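Alkaline phosphatase (Antarctic bacterium, PDB 2W5V) probably hydrolyses phosphate monoesters as an alkaline phosphatase that works with two zinc ions and one magnesium ion in a cold-adapted bacterium. Local coordinates at residues S76-V81 / V104-T109; S108-S113 / Y142-N147; T222-R227 / N266-I271; G255-W260 / I271-D276. The protein carries 1 engineered substitution. One frame throughout, in Å; residues are numbered along the deposited sequence.

Contact 1 (S76-V81 / V104-T109)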
# COMPACT_ATOMS: atom_id res chain seq x y z
N SER B 76 -15.55 -8.78 -4.67
CA SER B 76 -16.50 -8.96 -5.76
C SER B 76 -17.91 -8.68 -5.27
O SER B 76 -18.11 -8.25 -4.13
CB SER B 76 -16.41 -10.38 -6.32
OG SER B 76 -17.08 -11.29 -5.47
N SER B 77 -18.91 -8.94 -6.11
CA SER B 77 -20.29 -8.71 -5.68
C SER B 77 -20.77 -9.80 -4.73
O SER B 77 -21.76 -9.61 -4.02
CB SER B 77 -21.23 -8.61 -6.88
OG SER B 77 -21.27 -9.85 -7.56
N ARG B 78 -20.10 -10.94 -4.70
CA ARG B 78 -20.56 -12.05 -3.85
C ARG B 78 -19.52 -12.56 -2.85
O ARG B 78 -19.85 -13.32 -1.94
CB ARG B 78 -21.03 -13.22 -4.71
CG ARG B 78 -22.17 -12.87 -5.64
CD ARG B 78 -22.61 -14.09 -6.44
NE ARG B 78 -23.72 -13.76 -7.33
CZ ARG B 78 -24.19 -14.56 -8.28
NH1 ARG B 78 -23.65 -15.76 -8.47
NH2 ARG B 78 -25.20 -14.16 -9.05
N GLU B 79 -18.26 -12.14 -3.01
CA GLU B 79 -17.18 -12.72 -2.23
C GLU B 79 -16.23 -11.66 -1.68
O GLU B 79 -15.82 -10.75 -2.41
CB GLU B 79 -16.39 -13.71 -3.10
CG GLU B 79 -17.17 -14.97 -3.51
CD GLU B 79 -17.70 -14.95 -4.95
OE1 GLU B 79 -17.59 -13.90 -5.63
OE2 GLU B 79 -18.24 -15.99 -5.39
N ASP B 80 -15.85 -11.77 -0.41
CA ASP B 80 -14.87 -10.85 0.16
C ASP B 80 -13.53 -10.94 -0.56
O ASP B 80 -12.84 -9.94 -0.73
CB ASP B 80 -14.65 -11.11 1.66
CG ASP B 80 -15.76 -10.54 2.53
OD1 ASP B 80 -16.45 -9.59 2.10
OD2 ASP B 80 -15.93 -11.03 3.67
N VAL B 81 -13.14 -12.15 -0.95
CA VAL B 81 -11.88 -12.33 -1.65
C VAL B 81 -12.15 -12.54 -3.12
O VAL B 81 -12.76 -13.54 -3.51
CB VAL B 81 -11.09 -13.55 -1.11
CG1 VAL B 81 -9.82 -13.76 -1.94
CG2 VAL B 81 -10.73 -13.36 0.37
N VAL B 104 -19.43 -9.91 -17.67
CA VAL B 104 -20.87 -9.97 -17.43
C VAL B 104 -21.19 -9.49 -16.01
O VAL B 104 -20.35 -9.58 -15.10
CB VAL B 104 -21.46 -11.38 -17.66
CG1 VAL B 104 -21.26 -11.82 -19.09
CG2 VAL B 104 -20.84 -12.39 -16.68
N ALA B 105 -22.40 -8.97 -15.84
CA ALA B 105 -22.86 -8.46 -14.56
C ALA B 105 -23.28 -9.58 -13.63
O ALA B 105 -23.27 -10.76 -14.00
CB ALA B 105 -24.02 -7.48 -14.77
N ASP B 106 -23.67 -9.22 -12.41
CA ASP B 106 -24.02 -10.22 -11.41
C ASP B 106 -25.15 -11.15 -11.86
O ASP B 106 -25.21 -12.29 -11.40
CB ASP B 106 -24.39 -9.55 -10.09
CG ASP B 106 -24.45 -10.54 -8.95
OD1 ASP B 106 -23.38 -10.99 -8.51
OD2 ASP B 106 -25.58 -10.87 -8.52
N ASP B 107 -26.02 -10.66 -12.74
CA ASP B 107 -27.12 -11.47 -13.29
C ASP B 107 -26.74 -12.19 -14.59
O ASP B 107 -27.61 -12.70 -15.29
CB ASP B 107 -28.36 -10.61 -13.52
CG ASP B 107 -28.18 -9.59 -14.64
OD1 ASP B 107 -27.12 -9.61 -15.31
OD2 ASP B 107 -29.10 -8.78 -14.87
N SER B 108 -25.45 -12.21 -14.90
CA SER B 108 -24.95 -12.95 -16.06
C SER B 108 -25.14 -12.27 -17.43
O SER B 108 -24.71 -12.81 -18.45
CB SER B 108 -25.53 -14.37 -16.09
OG SER B 108 -24.86 -15.19 -15.14
N THR B 109 -25.76 -11.10 -17.46
CA THR B 109 -25.94 -10.38 -18.73
C THR B 109 -24.67 -9.62 -19.11
O THR B 109 -23.97 -9.10 -18.24
CB THR B 109 -27.11 -9.39 -18.67
OG1 THR B 109 -26.89 -8.45 -17.62
CG2 THR B 109 -28.42 -10.13 -18.42

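Contact 2 (S108-S113 / Y142-N147)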
# COMPACT_ATOMS: atom_id res chain seq x y z
N SER B 108 -25.45 -12.21 -14.90
CA SER B 108 -24.95 -12.95 -16.06
C SER B 108 -25.14 -12.27 -17.43
O SER B 108 -24.71 -12.81 -18.45
CB SER B 108 -25.53 -14.37 -16.09
OG SER B 108 -24.86 -15.19 -15.14
N THR B 109 -25.76 -11.10 -17.46
CA THR B 109 -25.94 -10.38 -18.73
C THR B 109 -24.67 -9.62 -19.11
O THR B 109 -23.97 -9.10 -18.24
CB THR B 109 -27.11 -9.39 -18.67
OG1 THR B 109 -26.89 -8.45 -17.62
CG2 THR B 109 -28.42 -10.13 -18.42
N ALA B 110 -24.38 -9.53 -20.41
CA ALA B 110 -23.18 -8.82 -20.83
C ALA B 110 -23.29 -7.33 -20.50
O ALA B 110 -24.37 -6.74 -20.51
CB ALA B 110 -22.92 -9.02 -22.32
N VAL B 111 -22.14 -6.73 -20.22
CA VAL B 111 -22.08 -5.31 -19.96
C VAL B 111 -21.02 -4.71 -20.89
O VAL B 111 -20.03 -5.37 -21.22
CB VAL B 111 -21.80 -5.03 -18.45
CG1 VAL B 111 -20.82 -6.04 -17.90
CG2 VAL B 111 -21.27 -3.63 -18.25
N LYS B 112 -21.24 -3.48 -21.32
CA LYS B 112 -20.33 -2.81 -22.25
C LYS B 112 -18.97 -2.53 -21.61
O LYS B 112 -18.90 -1.95 -20.53
CB LYS B 112 -20.94 -1.49 -22.72
CG LYS B 112 -20.18 -0.80 -23.84
CD LYS B 112 -20.98 0.41 -24.31
CE LYS B 112 -20.36 1.08 -25.52
NZ LYS B 112 -21.15 2.30 -25.89
N SER B 113 -17.90 -2.93 -22.29
CA SER B 113 -16.54 -2.79 -21.77
C SER B 113 -15.83 -1.53 -22.26
O SER B 113 -16.28 -0.87 -23.21
CB SER B 113 -15.70 -4.00 -22.16
OG SER B 113 -15.21 -3.85 -23.49
N TYR B 142 -12.11 -8.27 -23.73
CA TYR B 142 -12.65 -8.45 -25.08
C TYR B 142 -13.79 -9.46 -25.21
O TYR B 142 -14.42 -9.52 -26.26
CB TYR B 142 -11.54 -8.80 -26.08
CG TYR B 142 -10.91 -10.17 -25.85
CD1 TYR B 142 -11.49 -11.33 -26.38
CD2 TYR B 142 -9.74 -10.30 -25.13
CE1 TYR B 142 -10.91 -12.58 -26.18
CE2 TYR B 142 -9.15 -11.53 -24.93
CZ TYR B 142 -9.74 -12.67 -25.45
OH TYR B 142 -9.13 -13.88 -25.22
N ALA B 143 -14.04 -10.24 -24.17
CA ALA B 143 -15.07 -11.28 -24.23
C ALA B 143 -16.18 -11.09 -23.21
O ALA B 143 -16.05 -10.31 -22.27
CB ALA B 143 -14.45 -12.66 -24.07
N HIS B 144 -17.27 -11.82 -23.40
CA HIS B 144 -18.36 -11.85 -22.43
C HIS B 144 -18.79 -13.30 -22.23
O HIS B 144 -19.40 -13.90 -23.11
CB HIS B 144 -19.54 -11.03 -22.94
CG HIS B 144 -19.19 -9.61 -23.26
ND1 HIS B 144 -19.09 -8.63 -22.30
CD2 HIS B 144 -18.89 -9.01 -24.44
CE1 HIS B 144 -18.76 -7.48 -22.87
NE2 HIS B 144 -18.63 -7.69 -24.17
N ALA B 145 -18.44 -13.86 -21.07
CA ALA B 145 -18.71 -15.27 -20.81
C ALA B 145 -19.20 -15.46 -19.38
O ALA B 145 -18.81 -14.72 -18.49
CB ALA B 145 -17.45 -16.11 -21.05
N LEU B 146 -20.06 -16.45 -19.18
CA LEU B 146 -20.66 -16.70 -17.88
C LEU B 146 -19.64 -17.21 -16.90
O LEU B 146 -19.78 -17.04 -15.69
CB LEU B 146 -21.77 -17.74 -18.00
CG LEU B 146 -23.01 -17.29 -18.76
CD1 LEU B 146 -24.04 -18.40 -18.78
CD2 LEU B 146 -23.55 -16.05 -18.10
N ASN B 147 -18.61 -17.88 -17.41
CA ASN B 147 -17.61 -18.47 -16.55
C ASN B 147 -16.23 -18.46 -17.19
O ASN B 147 -16.09 -18.80 -18.36
CB ASN B 147 -18.01 -19.90 -16.17
CG ASN B 147 -17.15 -20.45 -15.05
OD1 ASN B 147 -15.96 -20.69 -15.23
ND2 ASN B 147 -17.76 -20.66 -13.89

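Contact 3 (T222-R227 / N266-I271). With MG (magnesium ion), chain J.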
# COMPACT_ATOMS: atom_id res chain seq x y z
N THR B 222 8.00 -19.07 -18.28
CA THR B 222 8.34 -18.21 -17.15
C THR B 222 9.60 -17.43 -17.49
O THR B 222 10.30 -17.76 -18.44
CB THR B 222 8.58 -19.01 -15.84
OG1 THR B 222 9.70 -19.90 -16.01
CG2 THR B 222 7.33 -19.79 -15.46
N MET B 223 9.89 -16.38 -16.72
CA MET B 223 11.14 -15.65 -16.88
C MET B 223 12.31 -16.61 -16.65
O MET B 223 13.32 -16.57 -17.36
CB MET B 223 11.23 -14.49 -15.89
CG MET B 223 10.29 -13.32 -16.19
SD MET B 223 10.50 -12.66 -17.86
CE MET B 223 12.18 -12.00 -17.77
N GLU B 224 12.17 -17.46 -15.64
CA GLU B 224 13.25 -18.38 -15.27
C GLU B 224 13.49 -19.42 -16.37
O GLU B 224 14.54 -20.06 -16.40
CB GLU B 224 12.96 -19.06 -13.92
CG GLU B 224 13.08 -18.11 -12.72
CD GLU B 224 12.78 -18.78 -11.38
OE1 GLU B 224 12.02 -19.77 -11.36
OE2 GLU B 224 13.31 -18.33 -10.35
N LYS B 225 12.53 -19.57 -17.27
CA LYS B 225 12.68 -20.48 -18.40
C LYS B 225 12.99 -19.73 -19.69
O LYS B 225 12.89 -20.29 -20.77
CB LYS B 225 11.43 -21.34 -18.58
CG LYS B 225 11.25 -22.41 -17.53
CD LYS B 225 12.19 -23.57 -17.77
CE LYS B 225 11.98 -24.68 -16.76
NZ LYS B 225 12.93 -25.82 -16.97
N GLY B 226 13.35 -18.45 -19.56
CA GLY B 226 13.86 -17.69 -20.69
C GLY B 226 12.84 -16.94 -21.54
O GLY B 226 13.03 -16.80 -22.74
N ARG B 227 11.77 -16.45 -20.93
CA ARG B 227 10.81 -15.65 -21.69
C ARG B 227 11.45 -14.35 -22.16
O ARG B 227 11.07 -13.80 -23.19
CB ARG B 227 9.56 -15.34 -20.86
CG ARG B 227 8.44 -14.66 -21.66
CD ARG B 227 7.18 -14.43 -20.83
NE ARG B 227 7.35 -13.43 -19.78
CZ ARG B 227 7.12 -13.66 -18.49
NH1 ARG B 227 6.72 -14.86 -18.09
NH2 ARG B 227 7.29 -12.69 -17.59
N ASN B 266 6.28 -19.56 -4.27
CA ASN B 266 7.60 -19.65 -4.88
C ASN B 266 8.23 -18.26 -5.03
O ASN B 266 7.96 -17.56 -6.00
CB ASN B 266 7.49 -20.33 -6.25
CG ASN B 266 8.84 -20.55 -6.92
OD1 ASN B 266 9.82 -19.86 -6.63
ND2 ASN B 266 8.89 -21.51 -7.84
N ALA B 267 9.06 -17.87 -4.07
CA ALA B 267 9.61 -16.51 -4.06
C ALA B 267 10.37 -16.12 -5.33
O ALA B 267 10.14 -15.04 -5.88
CB ALA B 267 10.49 -16.28 -2.81
N SER B 268 11.28 -16.96 -5.79
CA SER B 268 12.08 -16.56 -6.94
C SER B 268 11.21 -16.41 -8.19
O SER B 268 11.45 -15.53 -9.01
CB SER B 268 13.25 -17.51 -7.20
OG SER B 268 12.81 -18.77 -7.65
N TYR B 269 10.21 -17.26 -8.32
CA TYR B 269 9.26 -17.18 -9.43
C TYR B 269 8.52 -15.84 -9.35
O TYR B 269 8.50 -15.07 -10.31
CB TYR B 269 8.28 -18.36 -9.32
CG TYR B 269 7.28 -18.53 -10.46
CD1 TYR B 269 7.41 -17.84 -11.66
CD2 TYR B 269 6.22 -19.42 -10.32
CE1 TYR B 269 6.49 -18.02 -12.69
CE2 TYR B 269 5.30 -19.60 -11.35
CZ TYR B 269 5.44 -18.90 -12.52
OH TYR B 269 4.52 -19.10 -13.53
N LEU B 270 7.93 -15.58 -8.18
CA LEU B 270 7.20 -14.34 -7.95
C LEU B 270 8.08 -13.13 -8.24
O LEU B 270 7.69 -12.22 -8.98
CB LEU B 270 6.71 -14.28 -6.51
CG LEU B 270 5.74 -13.17 -6.11
CD1 LEU B 270 4.93 -13.61 -4.90
CD2 LEU B 270 6.49 -11.86 -5.84
N ILE B 271 9.28 -13.13 -7.66
CA ILE B 271 10.18 -12.00 -7.79
C ILE B 271 10.62 -11.73 -9.23
O ILE B 271 10.62 -10.59 -9.69
CB ILE B 271 11.41 -12.17 -6.88
CG1 ILE B 271 11.00 -11.99 -5.42
CG2 ILE B 271 12.49 -11.16 -7.23
CD1 ILE B 271 12.08 -12.36 -4.43
MG MG J . 12.07 -20.84 -6.51
O HOH W 1 11.82 -21.59 -8.81
O HOH W 2 12.23 -19.44 -4.45
O HOH W 3 14.59 -21.35 -6.15
O HOH W 4 11.07 -23.01 -5.64

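Contact 4 (G255-W260 / I271-D276). With ZN (zinc ion), chain G.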
# COMPACT_ATOMS: atom_id res chain seq x y z
N GLY B 255 1.19 -8.44 -16.44
CA GLY B 255 2.19 -9.33 -15.88
C GLY B 255 1.43 -10.47 -15.22
O GLY B 255 1.16 -10.45 -14.02
N SER B 256 1.09 -11.48 -16.02
CA SER B 256 0.11 -12.49 -15.63
C SER B 256 0.60 -13.47 -14.56
O SER B 256 -0.20 -13.99 -13.77
CB SER B 256 -0.31 -13.30 -16.87
OG SER B 256 -0.67 -12.45 -17.94
N GLN B 257 1.90 -13.74 -14.54
CA GLN B 257 2.40 -14.89 -13.78
C GLN B 257 2.88 -14.57 -12.38
O GLN B 257 3.31 -15.47 -11.64
CB GLN B 257 3.47 -15.65 -14.57
CG GLN B 257 2.95 -16.15 -15.92
CD GLN B 257 3.89 -17.12 -16.59
OE1 GLN B 257 4.65 -17.83 -15.92
NE2 GLN B 257 3.85 -17.17 -17.91
N ILE B 258 2.81 -13.30 -11.99
CA ILE B 258 3.10 -12.93 -10.62
C ILE B 258 2.17 -13.72 -9.70
O ILE B 258 2.58 -14.22 -8.64
CB ILE B 258 2.92 -11.42 -10.39
CG1 ILE B 258 3.89 -10.64 -11.29
CG2 ILE B 258 3.15 -11.08 -8.92
CD1 ILE B 258 3.47 -9.19 -11.56
N ASP B 259 0.92 -13.85 -10.12
CA ASP B 259 -0.10 -14.59 -9.37
C ASP B 259 0.31 -16.06 -9.17
O ASP B 259 0.13 -16.63 -8.09
CB ASP B 259 -1.42 -14.50 -10.14
CG ASP B 259 -2.56 -15.25 -9.46
OD1 ASP B 259 -2.85 -14.97 -8.29
OD2 ASP B 259 -3.18 -16.10 -10.12
N TRP B 260 0.88 -16.66 -10.20
CA TRP B 260 1.24 -18.07 -10.15
C TRP B 260 2.39 -18.34 -9.18
O TRP B 260 2.40 -19.35 -8.48
CB TRP B 260 1.54 -18.60 -11.55
CG TRP B 260 0.43 -18.29 -12.54
CD1 TRP B 260 -0.79 -17.75 -12.26
CD2 TRP B 260 0.45 -18.51 -13.96
NE1 TRP B 260 -1.53 -17.62 -13.42
CE2 TRP B 260 -0.79 -18.07 -14.47
CE3 TRP B 260 1.40 -19.04 -14.85
CZ2 TRP B 260 -1.11 -18.15 -15.83
CZ3 TRP B 260 1.08 -19.11 -16.20
CH2 TRP B 260 -0.17 -18.67 -16.68
N ILE B 271 9.28 -13.13 -7.66
CA ILE B 271 10.18 -12.00 -7.79
C ILE B 271 10.62 -11.73 -9.23
O ILE B 271 10.62 -10.59 -9.69
CB ILE B 271 11.41 -12.17 -6.88
CG1 ILE B 271 11.00 -11.99 -5.42
CG2 ILE B 271 12.49 -11.16 -7.23
CD1 ILE B 271 12.08 -12.36 -4.43
N SER B 272 10.99 -12.78 -9.95
CA SER B 272 11.44 -12.60 -11.33
C SER B 272 10.29 -12.09 -12.20
O SER B 272 10.50 -11.30 -13.12
CB SER B 272 12.05 -13.89 -11.91
OG SER B 272 11.15 -14.98 -11.84
N GLU B 273 9.07 -12.54 -11.91
CA GLU B 273 7.93 -12.11 -12.72
C GLU B 273 7.59 -10.64 -12.47
O GLU B 273 7.29 -9.90 -13.41
CB GLU B 273 6.71 -13.01 -12.49
CG GLU B 273 6.89 -14.48 -12.90
CD GLU B 273 7.17 -14.67 -14.40
OE1 GLU B 273 6.55 -13.98 -15.22
OE2 GLU B 273 8.01 -15.53 -14.75
N ILE B 274 7.64 -10.20 -11.22
CA ILE B 274 7.29 -8.81 -10.96
C ILE B 274 8.42 -7.87 -11.38
O ILE B 274 8.18 -6.73 -11.76
CB ILE B 274 6.82 -8.54 -9.52
CG1 ILE B 274 6.19 -7.15 -9.43
CG2 ILE B 274 7.97 -8.69 -8.54
CD1 ILE B 274 5.50 -6.86 -8.12
N ASN B 275 9.66 -8.35 -11.32
CA ASN B 275 10.78 -7.59 -11.86
C ASN B 275 10.59 -7.32 -13.36
O ASN B 275 10.88 -6.22 -13.84
CB ASN B 275 12.12 -8.30 -11.61
CG ASN B 275 12.66 -8.05 -10.21
OD1 ASN B 275 12.11 -7.25 -9.44
ND2 ASN B 275 13.75 -8.72 -9.87
N ASP B 276 10.11 -8.33 -14.08
CA ASP B 276 9.81 -8.19 -15.51
C ASP B 276 8.68 -7.17 -15.72
O ASP B 276 8.74 -6.32 -16.61
CB ASP B 276 9.41 -9.55 -16.11
CG ASP B 276 9.00 -9.45 -17.56
OD1 ASP B 276 9.84 -9.01 -18.39
OD2 ASP B 276 7.84 -9.80 -17.88
ZN ZN G . -4.85 -16.55 -8.63
O HOH W 5 4.29 -12.47 -15.77
O HOH W 6 -5.92 -18.24 -10.26

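Contact 1 (S76-V81 / V104-T109)
S77 and R78 both turn to the carboxylate of D106, so a single acidic side chain joins two surface loops. By hydrogen bond, S77 OG donates to D106 OD1 at 2.6 Å, coming from above the carboxylate plane; serine suits the place because its short arm sets a hydroxyl close to the backbone. By salt bridge, R78 reaches across with its chain extended from CG to NE, and NE lies 3.0 Å from D106 OD1, while NH2 gives OD2 a weak bond of 3.4 Å. The guanidinium and carboxylate planes stand 84° apart, so the two groups do not pair side by side in one plane. D106 has CG anti to the backbone N (chi1 -167°), which carries the acid toward 76-81. With an alanine here, R78 would probably be left without its charge mate and S77 without its acceptor. Local turns hold each side: S76 OG accepts from R78 N and E79 N, an ST turn and ST motif, and residues 105-108 form a type I beta turn. This is a surface salt bridge with an added serine hydrogen bond, joining the loop after strand 68-73 to the type I turn before helix 114-120 of the alkaline phosphatase fold.

Contact 2 (S108-S113 / Y142-N147)
H144 presents its imidazole to A110 and V111, and L146 sets its end against S108, as the two chains run in nearly opposite directions, 165° apart. The A110 methyl CB rests 3.8 Å from H144 ND1, and alanine fits because it fills the space beside the ring without pushing it aside. Further along, H144 CE1 approaches V111 O to 3.0 Å, a close approach made by a carbon flanked by two nitrogens. With CG beside the backbone N (chi1 -56°), the ring leans out toward 108-113. Both ring nitrogens are engaged beyond the contact: ND1 pairs with G103 O and NE2 with E116 OE2. Two acceptors at one ring would be consistent with a protonated imidazole.

L146 makes its contact with the end of its chain: L146 CD2 lies 3.3 Å from S108 CB, tighter than usual for two carbons. Leucine suits the place because its long branched chain reaches the serine stem. H144, E153 and D157 have been seen to bind magnesium in this protein, though none binds that ion in this chain here. The contact joins the loop leading into helix 114-120, where S113 is the N-cap, to the loop between helices 136-139 and 151-158, whose residues Y142, A143 and A145 pack on helix 151-158.

Contact 3 (T222-R227 / N266-I271)
S268 OG is gripped from two sides: it binds the magnesium ion at 2.5 Å and donates a hydrogen bond to E224 OE2 at 2.8 Å, meeting the syn lone pair of that oxygen. This is a magnesium site built on the N-cap of helix 267-291. The ion is six-coordinate and roughly octahedral: N266 OD1, also at 2.5 Å, sits across from one water, S268 OG across from another, and two further waters complete the remaining axis. Serine and asparagine suit the place because they supply hard, uncharged oxygens on short arms.

E224 stays in the second shell. Its chain is extended beyond CG, so the carboxylate reaches S268 in the first turn of the helix; while OE2 takes the serine, OE1 receives a hydrogen bond of 3.1 Å from a metal-bound water. That same water accepts from N266 ND2, so the acid and the amide jointly orient it. The negative charge of E224 would also favour the cation nearby.

Beside the polar group, Y269 lies across T222 at about a right angle, T222 CG2 coming within 3.4 Å of Y269 CE1. With CG anti to its backbone N (chi1 -175°), the tyrosine swings its ring to this loop and its OH to Q257 OE1. Replacing Y269 by an alanine would probably leave a gap beside the T222 methyl and Q257 OE1 without its hydroxyl partner. At the helix start, Y269 N donates to N266 OD1 over 3.1 Å, from 64° out of the carbonyl plane.

Contact 4 (G255-W260 / I271-D276)
The short helix 258-263, which carries the zinc ligand D259 and follows strand 249-255, is packed against helix 267-291 where I258 meets E273 and I274. All four residues that touch are buried. I258 supplies the hydrocarbon surface: its CG1 lies 3.9 Å from E273 CB, and CD1 reaches 4.0 Å to I274 CB, the two isoleucines crossing obliquely. With CG1 beside its backbone N (chi1 -61°), I258 directs this longer branch at the neighbouring helix, and a branched aliphatic chain suits this buried apolar patch between the helices.

Next to it the contact turns polar. The chain of E273 bends at chi2 (-62°), so that its carboxylate folds back over the Q257 stem, OE1 lying 3.6 Å from Q257 CB. A water joins the same pair, donating to E273 OE1 at 2.8 Å and accepting from Q257 N. The stem of Q257 also covers W260, its CG lying 3.4 Å above the indole plane near the rim.

D259 grips the zinc with both oxygens, OD2 at 2.3 Å and OD1 more loosely at 2.6 Å; H263, H337 and the modified S84 complete the protein ligands. Because the buried E273 also pairs with R227 and accepts from M223 N, its carboxylate is probably ionised, a charge accepted in this interior because arginine, backbone and water all meet it.

How the contacts relate
The four contacts fall into two pairs. Contacts 1 and 2 share S108 and T109, with centres 11 Å apart, and touch through V104, packed on A110 and A145. Contacts 3 and 4 share I271 on helix 267-291, their centres only 7 Å apart, and are tied by R227 NH2 to E273 OE1 at 2.8 Å. Contacts 2 and 4 lie on opposite sides of the chain's centre, 27 Å between centres. Contact 4 alone holds an active-site zinc ligand, and the side chain of Q257 is about 8 Å from a bound magnesium ion. The peripheral magnesium of contact 3 is a separate site, with the side chain of Y269 about 11 Å from a bound zinc ion.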